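Local coordinates for de novo design, hyper stable, disulfide-rich mini protein (Synthetic construct, PDB 5JG9), which has no known natural function, being a computationally designed, hyperstable mini protein whose small fold is cross-linked by disulfide bonds, at residues K8-D13 and G38-C43. Numbering follows the deposited sequence.
Sequences KRCGQD and GNCYVC
Cys10 and Cys40 are joined through a disulfide, SG to SG 2.0 Å, with chi3 at 107°, so the two CB atoms leave the S-S bond roughly at right angles to each other. Both cysteines hold SG beside their own backbone N and anti to the carbonyl carbon (chi1 near -63°), but they present it differently: the CA-CB bond of Cys40 points at the turn, whereas that of Cys10 points neither at the strand nor away from it. Next to this bridge lies the aliphatic part of Lys8. Its CG sits 3.7 Å from Val42 CG2 and 4.0 Å from Cys40 CB, and the Lys8 and Val42 side chains slant across one another on the same face of the sheet before the lysine chain bends at chi3 and carries the amine away. Lys8 and Val42 form a non-hydrogen-bonded antiparallel pair, the last bridge between edge strand 5-8 and central strand 40-46 of this EHEE fold, whose three-stranded sheet packs against helix 14-28. One residue on, Arg9 N donates to Tyr41 O at 2.9 Å, nearly in line with the carbonyl bond (C=O...N 169°). The Arg9 side chain folds back instead, where NH1 reaches Lys8 O from above the carbonyl plane at 3.2 Å. A type I turn, Arg9 to Gln12, then leads the chain to the helix, which Asp13 N-caps through OD2 to Arg16 N. Between the end of the turn and the strand, one water links the two backbones, donating to Gln12 O and accepting from Tyr41 N at 3.0 Å; it lies in the plane of the Tyr41 ring, at its edge.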
# COMPACT_ATOMS: atom_id res chain seq x y z
N LYS A 8 -4.55 -4.54 -2.90
CA LYS A 8 -5.10 -5.30 -1.78
C LYS A 8 -4.22 -6.54 -1.61
O LYS A 8 -4.01 -7.27 -2.55
CB LYS A 8 -6.58 -5.66 -1.95
CG LYS A 8 -7.26 -6.19 -0.66
CD LYS A 8 -8.70 -6.65 -0.81
CE LYS A 8 -8.88 -7.68 -1.95
NZ LYS A 8 -10.31 -7.87 -2.18
N ARG A 9 -3.80 -6.85 -0.36
CA ARG A 9 -2.79 -7.91 -0.13
C ARG A 9 -3.21 -8.92 0.92
O ARG A 9 -2.55 -9.05 1.92
CB ARG A 9 -1.43 -7.29 0.23
CG ARG A 9 -0.85 -6.44 -0.91
CD ARG A 9 -0.48 -7.39 -2.02
NE ARG A 9 0.19 -6.75 -3.12
CZ ARG A 9 -0.32 -6.54 -4.35
NH1 ARG A 9 -1.64 -6.82 -4.69
NH2 ARG A 9 0.49 -5.94 -5.23
N CYS A 10 -4.33 -9.60 0.67
CA CYS A 10 -4.86 -10.57 1.64
C CYS A 10 -3.86 -11.70 1.92
O CYS A 10 -3.91 -12.33 2.98
CB CYS A 10 -6.21 -11.13 1.15
SG CYS A 10 -7.56 -9.91 1.01
N GLY A 11 -2.97 -11.98 0.96
CA GLY A 11 -1.97 -13.11 1.14
C GLY A 11 -0.72 -12.67 1.87
O GLY A 11 0.26 -13.35 1.82
N GLN A 12 -0.74 -11.48 2.50
CA GLN A 12 0.39 -10.98 3.25
C GLN A 12 -0.11 -10.46 4.57
O GLN A 12 -1.17 -9.89 4.68
CB GLN A 12 1.00 -9.82 2.49
CG GLN A 12 1.46 -10.18 1.07
CD GLN A 12 2.25 -9.11 0.29
OE1 GLN A 12 2.86 -9.41 -0.78
NE2 GLN A 12 2.16 -7.90 0.71
N ASP A 13 0.75 -10.55 5.58
CA ASP A 13 0.53 -9.84 6.86
C ASP A 13 0.76 -8.31 6.81
O ASP A 13 1.35 -7.71 5.87
CB ASP A 13 1.27 -10.50 8.04
CG ASP A 13 2.78 -10.27 8.06
OD1 ASP A 13 3.43 -10.98 8.85
OD2 ASP A 13 3.32 -9.41 7.34
N GLY A 38 -11.89 -5.14 5.01
CA GLY A 38 -12.09 -6.29 5.84
C GLY A 38 -10.91 -6.45 6.76
O GLY A 38 -10.50 -5.48 7.42
N ASN A 39 -10.32 -7.64 6.76
CA ASN A 39 -9.04 -7.81 7.52
C ASN A 39 -7.77 -7.79 6.67
O ASN A 39 -6.70 -8.13 7.21
CB ASN A 39 -9.09 -9.13 8.30
CG ASN A 39 -8.07 -9.21 9.41
OD1 ASN A 39 -7.69 -8.19 10.06
ND2 ASN A 39 -7.53 -10.44 9.62
N CYS A 40 -7.90 -7.47 5.38
CA CYS A 40 -6.78 -7.40 4.44
C CYS A 40 -6.25 -6.01 4.39
O CYS A 40 -7.05 -5.04 4.36
CB CYS A 40 -7.28 -7.75 3.05
SG CYS A 40 -7.95 -9.41 2.91
N TYR A 41 -4.94 -5.87 4.39
CA TYR A 41 -4.28 -4.61 4.28
C TYR A 41 -4.08 -4.29 2.81
O TYR A 41 -3.97 -5.18 1.96
CB TYR A 41 -2.95 -4.61 5.06
CG TYR A 41 -3.25 -4.60 6.51
CD1 TYR A 41 -3.47 -5.77 7.19
CD2 TYR A 41 -3.35 -3.38 7.22
CE1 TYR A 41 -3.88 -5.78 8.50
CE2 TYR A 41 -3.68 -3.36 8.56
CZ TYR A 41 -3.95 -4.55 9.19
OH TYR A 41 -4.31 -4.55 10.50
N VAL A 42 -4.13 -2.97 2.55
CA VAL A 42 -4.22 -2.38 1.23
C VAL A 42 -3.14 -1.28 1.18
O VAL A 42 -3.10 -0.42 2.00
CB VAL A 42 -5.66 -1.79 0.92
CG1 VAL A 42 -5.69 -1.13 -0.46
CG2 VAL A 42 -6.71 -2.87 0.99
N CYS A 43 -2.25 -1.37 0.21
CA CYS A 43 -1.32 -0.30 -0.16
C CYS A 43 -1.98 0.67 -1.15
O CYS A 43 -2.36 0.28 -2.28
CB CYS A 43 -0.05 -0.86 -0.77
SG CYS A 43 1.07 0.46 -1.22
O HOH W 1 -3.35 -8.40 4.60